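Local coordinates for protein dextranase (Pseudarthrobacter oxydans, PDB 6NZS) that catalyses the endohydrolysis of alpha-1,6-glucosidic linkages in dextran, cutting the polysaccharide within its chain, at residues L83-W87 with V361-Y365; N221-V225 with A245-V251; G240-H244 with T295-Y299; A265-D271 with M315-A321; Q288-E292 with P337-S341. All coordinates share one frame; numbering follows the deposited sequence.

Contact 1 (L83-W87 with V361-Y365); sequences LTMSW and VGSWY
The seam between the N-terminal Ig-like domain and the beta-solenoid is made here by Met85 and Trp87, on strand 84-92, meeting Val361 and Trp364, at and just beyond the end of strand 351-361; it exemplifies a buried joint held more by close fit than by polar bonds. Val361 presents CG2 to the indole of Trp87: the methyl carbon stands 3.7 Å from the centroid of the six-membered ring and only 6° off its normal, a CH-pi contact over the face. Tyr56 and Phe189 continue the aromatic cluster around Trp87. With chi1 at 178° and chi2 also near anti, the extended chain of Met85 brings SD to within 3.8 Å of Val361 CB. The same sulfur accepts a weak but fairly straight hydrogen bond from Gly362 N, 3.6 Å from SD. Trp364 comes in edge first, with CZ2 3.7 Å from Met85 N, the nitrogen lying in the plane of the indole, and with CH2 3.8 Å from Thr84 C. Leu83 CB approaches the same ring obliquely, 3.9 Å from Trp364 CZ3. Trp364 NE1 bonds to Ser58 OG of strand 51-58, which probably helps to hold the indole's rotation and ties the solenoid loop to a second strand of the N-terminal domain. Such docking of a beta-sandwich on a parallel beta-helix is characteristic of glycosyl hydrolase family 49.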
# COMPACT_ATOMS: atom_id res chain seq x y z
N LEU A 83 3.09 -2.43 17.63
CA LEU A 83 2.42 -2.99 16.46
C LEU A 83 3.38 -3.87 15.66
O LEU A 83 4.59 -3.61 15.58
CB LEU A 83 1.90 -1.87 15.55
CG LEU A 83 1.00 -0.81 16.17
CD1 LEU A 83 0.43 0.13 15.10
CD2 LEU A 83 -0.11 -1.43 16.97
N THR A 84 2.84 -4.91 15.04
CA THR A 84 3.60 -5.73 14.11
C THR A 84 2.70 -6.09 12.95
O THR A 84 1.47 -6.01 13.05
CB THR A 84 4.12 -7.05 14.72
OG1 THR A 84 3.03 -7.95 14.98
CG2 THR A 84 4.88 -6.80 16.01
N MET A 85 3.31 -6.49 11.84
CA MET A 85 2.56 -6.95 10.68
C MET A 85 3.12 -8.30 10.23
O MET A 85 4.26 -8.37 9.77
CB MET A 85 2.58 -5.94 9.54
CG MET A 85 1.83 -6.43 8.29
SD MET A 85 1.55 -5.15 7.04
CE MET A 85 0.31 -4.16 7.87
N SER A 86 2.33 -9.35 10.37
CA SER A 86 2.69 -10.67 9.90
C SER A 86 1.97 -10.95 8.59
O SER A 86 0.89 -10.42 8.33
CB SER A 86 2.29 -11.76 10.90
OG SER A 86 2.97 -11.62 12.14
N TRP A 87 2.59 -11.77 7.74
CA TRP A 87 1.92 -12.14 6.49
C TRP A 87 2.44 -13.48 6.01
O TRP A 87 3.61 -13.83 6.22
CB TRP A 87 2.09 -11.08 5.39
CG TRP A 87 3.44 -11.07 4.71
CD1 TRP A 87 3.77 -11.68 3.53
CD2 TRP A 87 4.64 -10.44 5.19
NE1 TRP A 87 5.10 -11.46 3.24
CE2 TRP A 87 5.65 -10.70 4.24
CE3 TRP A 87 4.96 -9.68 6.33
CZ2 TRP A 87 6.96 -10.23 4.39
CZ3 TRP A 87 6.25 -9.21 6.47
CH2 TRP A 87 7.24 -9.49 5.52
N VAL A 361 4.20 -4.23 2.41
CA VAL A 361 3.93 -4.53 3.82
C VAL A 361 4.97 -3.85 4.69
O VAL A 361 6.08 -3.54 4.25
CB VAL A 361 3.90 -6.05 4.13
CG1 VAL A 361 2.83 -6.74 3.31
CG2 VAL A 361 5.26 -6.69 3.86
N GLY A 362 4.62 -3.63 5.96
CA GLY A 362 5.60 -3.09 6.89
C GLY A 362 6.04 -1.67 6.59
O GLY A 362 7.22 -1.34 6.76
N SER A 363 5.11 -0.80 6.21
CA SER A 363 5.43 0.58 5.84
C SER A 363 5.30 1.49 7.06
O SER A 363 4.42 2.34 7.17
CB SER A 363 4.53 1.03 4.69
OG SER A 363 4.80 0.28 3.52
N TRP A 364 6.25 1.32 7.99
CA TRP A 364 6.15 2.00 9.28
C TRP A 364 6.56 3.46 9.22
O TRP A 364 5.94 4.30 9.89
CB TRP A 364 7.00 1.25 10.31
CG TRP A 364 6.69 -0.21 10.38
CD1 TRP A 364 7.46 -1.24 9.91
CD2 TRP A 364 5.52 -0.81 10.95
NE1 TRP A 364 6.84 -2.44 10.16
CE2 TRP A 364 5.65 -2.21 10.80
CE3 TRP A 364 4.38 -0.30 11.59
CZ2 TRP A 364 4.68 -3.11 11.26
CZ3 TRP A 364 3.41 -1.20 12.04
CH2 TRP A 364 3.57 -2.58 11.87
N TYR A 365 7.61 3.78 8.47
CA TYR A 365 8.12 5.14 8.40
C TYR A 365 7.18 6.02 7.58
O TYR A 365 6.46 5.54 6.70
CB TYR A 365 9.48 5.15 7.70
CG TYR A 365 10.61 4.45 8.42
CD1 TYR A 365 10.94 4.78 9.74
CD2 TYR A 365 11.35 3.46 7.78
CE1 TYR A 365 11.98 4.13 10.38
CE2 TYR A 365 12.39 2.81 8.42
CZ TYR A 365 12.70 3.15 9.72
OH TYR A 365 13.74 2.50 10.37

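Contact 2 (N221-V225 with A245-V251); sequences NLNAV and AVLPPNV
Asn223 OD1 is gripped by two donors, the backbone N of Val246 at 2.9 Å from OD1 and the hydroxyl of Tyr243. The Val246 N-H approaches well above the amide plane of Asn223, 43° out of it. With CG anti to its own carbonyl carbon (chi1 -66°), Asn223 turns its amide in against the strand. Beside this link a water donates to both Asn223 O and Val246 O, 2.8 Å from the first. Side chain and solvent thus satisfy the N-H and C=O of Val246, which a neighbouring strand could otherwise have bonded. Further along, Pro248 CD lies 3.6 Å from Leu222 O, and Pro248 CG 4.0 Å from Val225 CG2. That methyl also meets Val251 CG2 at 3.7 Å, while Leu222 CD1 rests on Ala245 CB. Asn250 ND2, in the type I turn from Pro248 to Val251, donates to Val225 O at 2.9 Å and also to Glu227 O. A leucine in place of Asn250 would probably leave both carbonyls without their shared donor and free the turn from the 221-225 loop. Covering the edge of strand 245-247, outermost in its parallel sheet, with a short 3-10 turn is consistent with the first coils of a beta-helix.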
# COMPACT_ATOMS: atom_id res chain seq x y z
N ASN A 221 27.52 -7.99 -5.42
CA ASN A 221 28.24 -8.04 -6.68
C ASN A 221 27.32 -7.89 -7.89
O ASN A 221 27.76 -8.13 -9.02
CB ASN A 221 29.02 -9.35 -6.77
CG ASN A 221 28.12 -10.58 -6.73
OD1 ASN A 221 26.95 -10.50 -6.34
ND2 ASN A 221 28.66 -11.72 -7.14
N LEU A 222 26.07 -7.50 -7.69
CA LEU A 222 25.11 -7.51 -8.78
C LEU A 222 25.35 -6.42 -9.81
O LEU A 222 24.83 -6.51 -10.93
CB LEU A 222 23.68 -7.44 -8.23
CG LEU A 222 23.27 -8.61 -7.34
CD1 LEU A 222 21.82 -8.44 -6.89
CD2 LEU A 222 23.46 -9.94 -8.05
N ASN A 223 26.10 -5.36 -9.46
CA ASN A 223 26.33 -4.29 -10.43
C ASN A 223 27.15 -4.76 -11.62
O ASN A 223 27.07 -4.15 -12.69
CB ASN A 223 27.05 -3.11 -9.77
CG ASN A 223 26.21 -2.41 -8.71
OD1 ASN A 223 25.17 -2.90 -8.28
ND2 ASN A 223 26.68 -1.24 -8.28
N ALA A 224 27.93 -5.83 -11.47
CA ALA A 224 28.84 -6.29 -12.51
C ALA A 224 28.41 -7.62 -13.14
O ALA A 224 29.22 -8.27 -13.80
CB ALA A 224 30.27 -6.38 -11.99
N VAL A 225 27.16 -8.04 -12.93
CA VAL A 225 26.68 -9.24 -13.62
C VAL A 225 26.57 -8.95 -15.11
O VAL A 225 26.21 -7.85 -15.54
CB VAL A 225 25.35 -9.75 -13.04
CG1 VAL A 225 25.50 -10.10 -11.56
CG2 VAL A 225 24.24 -8.74 -13.24
N ALA A 245 21.45 -2.71 -5.35
CA ALA A 245 21.87 -3.21 -6.66
C ALA A 245 21.53 -2.17 -7.73
O ALA A 245 20.36 -1.90 -8.00
CB ALA A 245 21.18 -4.54 -6.96
N VAL A 246 22.56 -1.59 -8.33
CA VAL A 246 22.42 -0.67 -9.45
C VAL A 246 22.81 -1.46 -10.69
O VAL A 246 23.99 -1.75 -10.92
CB VAL A 246 23.29 0.58 -9.26
CG1 VAL A 246 23.14 1.53 -10.44
CG2 VAL A 246 22.93 1.28 -7.95
N LEU A 247 21.80 -1.84 -11.48
CA LEU A 247 21.92 -2.93 -12.44
C LEU A 247 22.48 -2.45 -13.78
O LEU A 247 22.14 -1.35 -14.24
CB LEU A 247 20.55 -3.59 -12.67
CG LEU A 247 19.96 -4.25 -11.41
CD1 LEU A 247 18.55 -4.75 -11.66
CD2 LEU A 247 20.85 -5.38 -10.91
N PRO A 248 23.30 -3.30 -14.38
CA PRO A 248 23.94 -2.96 -15.67
C PRO A 248 22.96 -3.10 -16.82
O PRO A 248 21.87 -3.67 -16.67
CB PRO A 248 25.07 -4.00 -15.77
CG PRO A 248 24.58 -5.16 -14.98
CD PRO A 248 23.79 -4.58 -13.84
N PRO A 249 23.31 -2.58 -18.00
CA PRO A 249 22.31 -2.45 -19.08
C PRO A 249 21.83 -3.78 -19.63
O PRO A 249 20.75 -3.82 -20.24
CB PRO A 249 23.04 -1.62 -20.15
CG PRO A 249 24.49 -1.76 -19.82
CD PRO A 249 24.59 -1.93 -18.35
N ASN A 250 22.58 -4.86 -19.43
CA ASN A 250 22.19 -6.17 -19.92
C ASN A 250 21.02 -6.78 -19.15
O ASN A 250 20.33 -7.65 -19.70
CB ASN A 250 23.41 -7.09 -19.85
CG ASN A 250 24.29 -6.81 -18.62
OD1 ASN A 250 25.09 -5.86 -18.62
ND2 ASN A 250 24.14 -7.64 -17.57
N VAL A 251 20.77 -6.35 -17.92
CA VAL A 251 19.77 -7.00 -17.07
C VAL A 251 18.38 -6.49 -17.43
O VAL A 251 18.09 -5.30 -17.33
CB VAL A 251 20.07 -6.77 -15.59
CG1 VAL A 251 18.98 -7.41 -14.74
CG2 VAL A 251 21.43 -7.36 -15.24
O HOH W 1 25.90 -1.64 -12.88

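Contact 3 (G240-H244 with T295-Y299); sequences GSDYH and TNNNY
Tyr299 carries most of this contact, laying one face of its ring on the backbone of residues 242-243 and directing its hydroxyl at His244. The peptide group between Asp242 and Tyr243 covers the middle of the ring, Asp242 C standing 3.6 Å above its plane. Asp242 O is 3.4 Å from Tyr299 CE1, over the same face. At its far end Tyr299 OH forms a hydrogen bond with His244 ND1; the modelled separation of 2.4 Å is very short, so its exact length is doubtful. The imidazole nitrogen lies in the plane of the phenol ring, at its edge, and the two rings are inclined at 69°. His244 reaches it with CG between its backbone N and carbonyl carbon (chi1 72°). Both segments are loops of the beta-helix, one leading into strand 245-247 and the other belonging to the long connection between strands 283-285 and 316-320. Thr295 CG2 of that connection touches His244 CE1 at 3.8 Å. Near the surface, one water donates to Ser241 O and Tyr299 O, at 2.8 Å from each. Asp242 CB comes 4.4 Å from Tyr299 CB.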
# COMPACT_ATOMS: atom_id res chain seq x y z
N GLY A 240 23.00 -5.80 2.53
CA GLY A 240 23.59 -4.97 3.56
C GLY A 240 22.95 -3.59 3.64
O GLY A 240 22.19 -3.17 2.76
N SER A 241 23.28 -2.88 4.71
CA SER A 241 22.75 -1.53 4.89
C SER A 241 23.39 -0.50 3.98
O SER A 241 22.86 0.61 3.86
CB SER A 241 22.95 -1.09 6.35
OG SER A 241 24.33 -1.02 6.66
N ASP A 242 24.51 -0.83 3.34
CA ASP A 242 25.33 0.15 2.64
C ASP A 242 25.51 -0.19 1.16
O ASP A 242 26.51 0.21 0.55
CB ASP A 242 26.68 0.35 3.33
CG ASP A 242 27.48 -0.94 3.44
OD1 ASP A 242 26.95 -2.03 3.17
OD2 ASP A 242 28.68 -0.85 3.81
N TYR A 243 24.56 -0.91 0.58
CA TYR A 243 24.60 -1.22 -0.84
C TYR A 243 23.19 -1.52 -1.31
O TYR A 243 22.41 -2.13 -0.58
CB TYR A 243 25.49 -2.43 -1.12
CG TYR A 243 25.34 -3.05 -2.51
CD1 TYR A 243 26.03 -2.52 -3.60
CD2 TYR A 243 24.54 -4.16 -2.72
CE1 TYR A 243 25.90 -3.09 -4.87
CE2 TYR A 243 24.40 -4.72 -3.98
CZ TYR A 243 25.08 -4.19 -5.05
OH TYR A 243 24.94 -4.76 -6.31
N HIS A 244 22.86 -1.06 -2.51
CA HIS A 244 21.72 -1.56 -3.25
C HIS A 244 22.17 -1.82 -4.68
O HIS A 244 23.15 -1.25 -5.15
CB HIS A 244 20.50 -0.62 -3.19
CG HIS A 244 20.64 0.64 -3.99
ND1 HIS A 244 21.77 1.43 -3.95
CD2 HIS A 244 19.78 1.25 -4.84
CE1 HIS A 244 21.60 2.48 -4.74
NE2 HIS A 244 20.40 2.39 -5.29
N THR A 295 21.91 7.89 -0.70
CA THR A 295 23.05 7.46 -1.49
C THR A 295 24.11 8.56 -1.60
O THR A 295 25.29 8.24 -1.80
CB THR A 295 22.61 6.97 -2.88
OG1 THR A 295 21.91 8.00 -3.58
CG2 THR A 295 21.71 5.74 -2.74
N ASN A 296 23.72 9.83 -1.44
CA ASN A 296 24.68 10.92 -1.38
C ASN A 296 25.47 10.95 -0.07
O ASN A 296 26.41 11.74 0.05
CB ASN A 296 23.95 12.26 -1.53
CG ASN A 296 23.47 12.52 -2.94
OD1 ASN A 296 23.99 11.95 -3.91
ND2 ASN A 296 22.47 13.39 -3.08
N ASN A 297 25.10 10.12 0.91
CA ASN A 297 25.69 10.16 2.25
C ASN A 297 26.13 8.77 2.69
O ASN A 297 26.00 8.40 3.86
CB ASN A 297 24.71 10.77 3.25
CG ASN A 297 25.38 11.15 4.57
OD1 ASN A 297 26.61 11.21 4.66
ND2 ASN A 297 24.57 11.40 5.59
N ASN A 298 26.64 7.97 1.75
CA ASN A 298 27.15 6.63 2.05
C ASN A 298 26.08 5.70 2.63
O ASN A 298 26.39 4.82 3.42
CB ASN A 298 28.38 6.66 2.98
CG ASN A 298 29.56 7.38 2.36
OD1 ASN A 298 29.71 7.44 1.14
ND2 ASN A 298 30.42 7.92 3.22
N TYR A 299 24.82 5.91 2.24
CA TYR A 299 23.67 5.15 2.74
C TYR A 299 23.32 5.48 4.19
O TYR A 299 22.38 4.89 4.74
CB TYR A 299 23.80 3.63 2.57
CG TYR A 299 23.82 3.18 1.13
CD1 TYR A 299 24.98 3.29 0.36
CD2 TYR A 299 22.69 2.62 0.53
CE1 TYR A 299 25.00 2.88 -0.96
CE2 TYR A 299 22.71 2.21 -0.78
CZ TYR A 299 23.87 2.34 -1.52
OH TYR A 299 23.89 1.92 -2.83
O HOH W 2 21.29 2.38 5.41

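Contact 4 (A265-D271 with M315-A321); sequences AFRFLHD and MLQFASA
Strands 266-268 and 316-320 run parallel, their axes 4.8 Å apart and 2° from alignment, joined by hydrogen bonds from Phe266 N to Met315 O, from Gln317 N to Phe266 O and, at 2.8 Å, from Phe268 N to Gln317 O. In-register parallel strands bring residues at matching positions side by side. Phe268 and Phe318 point the same way, with planes 11° apart but slid so far that the rings barely overlap; the contact is tight, Phe268 CD1 to Phe318 CE2 being 3.2 Å. Phe266 CB and Leu316 CD2 form the next apolar pair on the Phe266 side of the sheet. Such ladders of side chains at matching positions are a hallmark of parallel beta-helices, and these strands are the middle pair of a four-stranded face. On the other side, Arg267 and Gln317 both leave with CG anti to the backbone N (chi1 171° for Arg267) and stay extended, which lays the guanidinium against Gln317 NE2, 3.4 Å from its plane, with Leu269 CD1 against the opposite face. An alanine at Arg267 is likely to leave the Gln317 amide without the flat group it lies over and to deprive the Leu269 methyl of its support. Beyond the strands, Asp271 CB packs 3.9 Å from Ala319 CB.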
# COMPACT_ATOMS: atom_id res chain seq x y z
N ALA A 265 17.44 -3.76 -2.48
CA ALA A 265 16.67 -2.88 -3.36
C ALA A 265 17.33 -2.90 -4.73
O ALA A 265 18.50 -3.27 -4.86
CB ALA A 265 16.60 -1.45 -2.81
N PHE A 266 16.57 -2.51 -5.75
CA PHE A 266 17.04 -2.62 -7.12
C PHE A 266 16.81 -1.31 -7.86
O PHE A 266 15.73 -0.73 -7.79
CB PHE A 266 16.33 -3.74 -7.89
CG PHE A 266 16.70 -5.12 -7.43
CD1 PHE A 266 17.88 -5.71 -7.86
CD2 PHE A 266 15.87 -5.83 -6.58
CE1 PHE A 266 18.23 -6.97 -7.44
CE2 PHE A 266 16.22 -7.10 -6.15
CZ PHE A 266 17.40 -7.67 -6.58
N ARG A 267 17.83 -0.87 -8.59
CA ARG A 267 17.71 0.26 -9.49
C ARG A 267 18.15 -0.19 -10.87
O ARG A 267 19.28 -0.67 -11.04
CB ARG A 267 18.57 1.43 -9.03
CG ARG A 267 18.60 2.53 -10.08
CD ARG A 267 19.20 3.82 -9.56
NE ARG A 267 19.20 4.84 -10.59
CZ ARG A 267 19.75 6.04 -10.45
NH1 ARG A 267 20.34 6.37 -9.31
NH2 ARG A 267 19.71 6.91 -11.45
N PHE A 268 17.26 -0.05 -11.84
CA PHE A 268 17.63 -0.24 -13.24
C PHE A 268 18.10 1.13 -13.72
O PHE A 268 17.30 1.99 -14.11
CB PHE A 268 16.44 -0.75 -14.05
CG PHE A 268 16.09 -2.19 -13.78
CD1 PHE A 268 15.36 -2.55 -12.66
CD2 PHE A 268 16.45 -3.19 -14.68
CE1 PHE A 268 15.01 -3.88 -12.43
CE2 PHE A 268 16.10 -4.51 -14.46
CZ PHE A 268 15.38 -4.86 -13.33
N LEU A 269 19.42 1.34 -13.65
CA LEU A 269 20.00 2.64 -13.93
C LEU A 269 19.86 3.02 -15.40
O LEU A 269 19.68 4.20 -15.72
CB LEU A 269 21.47 2.62 -13.54
CG LEU A 269 22.34 3.82 -13.92
CD1 LEU A 269 22.16 4.93 -12.92
CD2 LEU A 269 23.81 3.40 -13.99
N HIS A 270 19.91 2.04 -16.29
CA HIS A 270 19.93 2.28 -17.72
C HIS A 270 18.53 2.15 -18.32
O HIS A 270 17.65 1.49 -17.76
CB HIS A 270 20.91 1.31 -18.39
CG HIS A 270 22.27 1.36 -17.78
ND1 HIS A 270 23.21 2.31 -18.13
CD2 HIS A 270 22.86 0.59 -16.83
CE1 HIS A 270 24.31 2.12 -17.42
NE2 HIS A 270 24.12 1.09 -16.63
N ASP A 271 18.33 2.82 -19.46
CA ASP A 271 17.02 2.93 -20.09
C ASP A 271 16.96 2.25 -21.45
O ASP A 271 16.11 2.60 -22.27
CB ASP A 271 16.57 4.40 -20.19
CG ASP A 271 17.52 5.26 -21.01
OD1 ASP A 271 18.50 4.73 -21.58
OD2 ASP A 271 17.29 6.49 -21.09
N MET A 315 12.93 1.31 -3.23
CA MET A 315 12.95 -0.15 -3.32
C MET A 315 13.08 -0.60 -4.77
O MET A 315 13.81 -1.57 -5.06
CB MET A 315 11.71 -0.75 -2.66
CG MET A 315 11.66 -0.53 -1.13
SD MET A 315 13.06 -1.22 -0.23
CE MET A 315 12.80 -2.98 -0.52
N LEU A 316 12.42 0.09 -5.69
CA LEU A 316 12.48 -0.19 -7.12
C LEU A 316 12.52 1.13 -7.87
O LEU A 316 11.68 2.01 -7.65
CB LEU A 316 11.26 -0.99 -7.57
CG LEU A 316 11.12 -2.40 -7.00
CD1 LEU A 316 9.74 -2.95 -7.35
CD2 LEU A 316 12.22 -3.31 -7.51
N GLN A 317 13.49 1.27 -8.78
CA GLN A 317 13.62 2.49 -9.56
C GLN A 317 14.00 2.14 -10.99
O GLN A 317 14.80 1.23 -11.22
CB GLN A 317 14.66 3.45 -8.97
CG GLN A 317 14.96 4.65 -9.87
CD GLN A 317 15.70 5.75 -9.14
OE1 GLN A 317 15.71 5.80 -7.91
NE2 GLN A 317 16.32 6.65 -9.90
N PHE A 318 13.41 2.86 -11.95
CA PHE A 318 13.64 2.64 -13.36
C PHE A 318 13.92 3.96 -14.06
O PHE A 318 13.57 5.03 -13.56
CB PHE A 318 12.43 1.98 -14.01
CG PHE A 318 12.18 0.60 -13.53
CD1 PHE A 318 11.45 0.37 -12.37
CD2 PHE A 318 12.69 -0.48 -14.22
CE1 PHE A 318 11.23 -0.93 -11.92
CE2 PHE A 318 12.47 -1.76 -13.79
CZ PHE A 318 11.75 -1.99 -12.64
N ALA A 319 14.54 3.85 -15.23
CA ALA A 319 14.80 4.99 -16.11
C ALA A 319 14.05 4.76 -17.41
O ALA A 319 14.12 3.67 -17.98
CB ALA A 319 16.30 5.12 -16.38
N SER A 320 13.33 5.78 -17.86
CA SER A 320 12.51 5.69 -19.07
C SER A 320 13.15 6.54 -20.17
O SER A 320 13.32 7.75 -20.00
CB SER A 320 11.08 6.17 -18.81
OG SER A 320 10.32 6.14 -20.01
N ALA A 321 13.49 5.89 -21.28
CA ALA A 321 13.96 6.59 -22.46
C ALA A 321 12.77 7.20 -23.20
O ALA A 321 11.61 6.92 -22.89
CB ALA A 321 14.70 5.62 -23.39
O HOH W 3 15.11 1.36 -16.42
O HOH W 4 16.14 8.07 -19.22

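Contact 5 (Q288-E292 with P337-S341); sequences QYVYE and PPYHS
Pro338 and Glu292 anchor two connecting loops of the beta-helix to each other: residues 288-292 belong to the long excursion after strand 283-285, residues 337-341 to the loop that follows strand 325-335. Where loops rather than strands meet, a single backbone bond may set the alignment, and here Glu292 N donates to Pro338 O. The bond is 3.1 Å long and nearly straight, with 174° at the hydrogen, although the donor sits tilted from the carbonyl plane. Outside the pair of loops, Tyr289 OH bonds to Tyr243 O. Apolar packing is supplied by the Pro338 ring, which lies beside Tyr289 with its CG 3.6 Å from Tyr289 CB. Two carbonyl oxygens take van der Waals contacts: Pro338 CB presses on Val290 O at 3.2 Å, and Tyr291 CD1 approaches Pro338 O at 3.6 Å. Charge enters through Glu292, whose OE1 forms a salt bridge with Lys71 of the N-terminal domain. Its chain, extended beyond CG (chi2 -179°), passes Tyr339 to bring the carboxylate there. The aromatic contacts centre on the methylene of Glu292: CG stands 3.9 Å above the middle of its neighbour Tyr291's ring, while Tyr339 meets it obliquely, CD1 lying 3.9 Å from Glu292 CG.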
# COMPACT_ATOMS: atom_id res chain seq x y z
N GLN A 288 17.22 -3.57 6.18
CA GLN A 288 18.58 -3.22 6.56
C GLN A 288 18.89 -1.74 6.38
O GLN A 288 19.90 -1.27 6.92
CB GLN A 288 19.61 -4.06 5.79
CG GLN A 288 19.42 -5.55 5.97
CD GLN A 288 20.44 -6.40 5.22
OE1 GLN A 288 20.65 -6.22 4.02
NE2 GLN A 288 21.05 -7.34 5.91
N TYR A 289 18.06 -1.01 5.66
CA TYR A 289 18.32 0.40 5.37
C TYR A 289 17.73 1.28 6.47
O TYR A 289 16.63 1.04 6.96
CB TYR A 289 17.73 0.80 4.02
CG TYR A 289 18.27 0.01 2.85
CD1 TYR A 289 19.62 0.08 2.50
CD2 TYR A 289 17.44 -0.80 2.09
CE1 TYR A 289 20.12 -0.64 1.44
CE2 TYR A 289 17.93 -1.52 1.02
CZ TYR A 289 19.27 -1.44 0.70
OH TYR A 289 19.75 -2.17 -0.36
N VAL A 290 18.49 2.31 6.84
CA VAL A 290 18.00 3.32 7.76
C VAL A 290 16.93 4.16 7.07
O VAL A 290 16.90 4.29 5.84
CB VAL A 290 19.17 4.19 8.25
CG1 VAL A 290 19.73 5.05 7.11
CG2 VAL A 290 18.77 5.07 9.42
N TYR A 291 16.02 4.73 7.87
CA TYR A 291 15.08 5.72 7.36
C TYR A 291 15.83 6.79 6.58
O TYR A 291 16.83 7.32 7.06
CB TYR A 291 14.37 6.39 8.54
CG TYR A 291 13.42 7.51 8.18
CD1 TYR A 291 12.34 7.30 7.32
CD2 TYR A 291 13.58 8.78 8.73
CE1 TYR A 291 11.46 8.31 7.03
CE2 TYR A 291 12.70 9.80 8.43
CZ TYR A 291 11.63 9.57 7.58
OH TYR A 291 10.76 10.60 7.30
N GLU A 292 15.33 7.10 5.39
CA GLU A 292 15.93 8.13 4.54
C GLU A 292 17.41 7.85 4.29
O GLU A 292 18.25 8.75 4.30
CB GLU A 292 15.71 9.54 5.11
CG GLU A 292 14.35 10.16 4.79
CD GLU A 292 14.20 11.57 5.34
OE1 GLU A 292 14.74 11.84 6.44
OE2 GLU A 292 13.54 12.40 4.69
N PRO A 337 10.09 -0.68 3.55
CA PRO A 337 10.85 0.31 2.78
C PRO A 337 11.38 1.41 3.69
O PRO A 337 10.72 1.80 4.67
CB PRO A 337 9.80 0.86 1.80
CG PRO A 337 8.50 0.65 2.49
CD PRO A 337 8.65 -0.63 3.25
N PRO A 338 12.58 1.93 3.41
CA PRO A 338 13.10 3.08 4.16
C PRO A 338 12.67 4.42 3.59
O PRO A 338 12.92 5.46 4.23
CB PRO A 338 14.62 2.91 3.99
CG PRO A 338 14.75 2.32 2.61
CD PRO A 338 13.58 1.36 2.48
N TYR A 339 12.01 4.43 2.43
CA TYR A 339 11.61 5.64 1.72
C TYR A 339 10.54 5.25 0.71
O TYR A 339 9.85 4.24 0.90
CB TYR A 339 12.86 6.32 1.11
CG TYR A 339 12.69 7.78 0.77
CD1 TYR A 339 12.46 8.72 1.76
CD2 TYR A 339 12.76 8.22 -0.55
CE1 TYR A 339 12.31 10.07 1.46
CE2 TYR A 339 12.61 9.57 -0.86
CZ TYR A 339 12.39 10.48 0.15
OH TYR A 339 12.24 11.83 -0.15
N HIS A 340 10.41 6.01 -0.38
CA HIS A 340 9.38 5.70 -1.37
C HIS A 340 9.60 4.31 -1.96
O HIS A 340 10.74 3.87 -2.16
CB HIS A 340 9.40 6.70 -2.54
CG HIS A 340 9.18 8.12 -2.14
ND1 HIS A 340 9.31 9.16 -3.05
CD2 HIS A 340 8.84 8.69 -0.96
CE1 HIS A 340 9.06 10.30 -2.43
NE2 HIS A 340 8.78 10.05 -1.17
N SER A 341 8.49 3.64 -2.29
CA SER A 341 8.57 2.29 -2.83
C SER A 341 9.06 2.26 -4.27
O SER A 341 9.82 1.36 -4.65
CB SER A 341 7.20 1.60 -2.73
OG SER A 341 6.20 2.27 -3.50

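How the contacts relate
Followed from the N terminus, contact 1 opens first, at 83-87 in the Ig-like domain, and closes last, at 361-365, joining that domain to the beta-helix, so all the others lie within its span. Contact 2 opens at 221-225; before it closes at 245-251, contact 3 has begun at 240-244, and the two cross. Contacts 4 and 5 then open at 265-271 and 288-292, after contact 2 has ended. Contact 3 closes at 295-299, contact 4 at 315-321 and contact 5 at 337-341, so these three cross one another. Contacts 2 and 4 share a parallel sheet, contacts 3 and 5 bind loops of the beta-helix, and contact 5 touches contact 1 through Tyr291 and Tyr365.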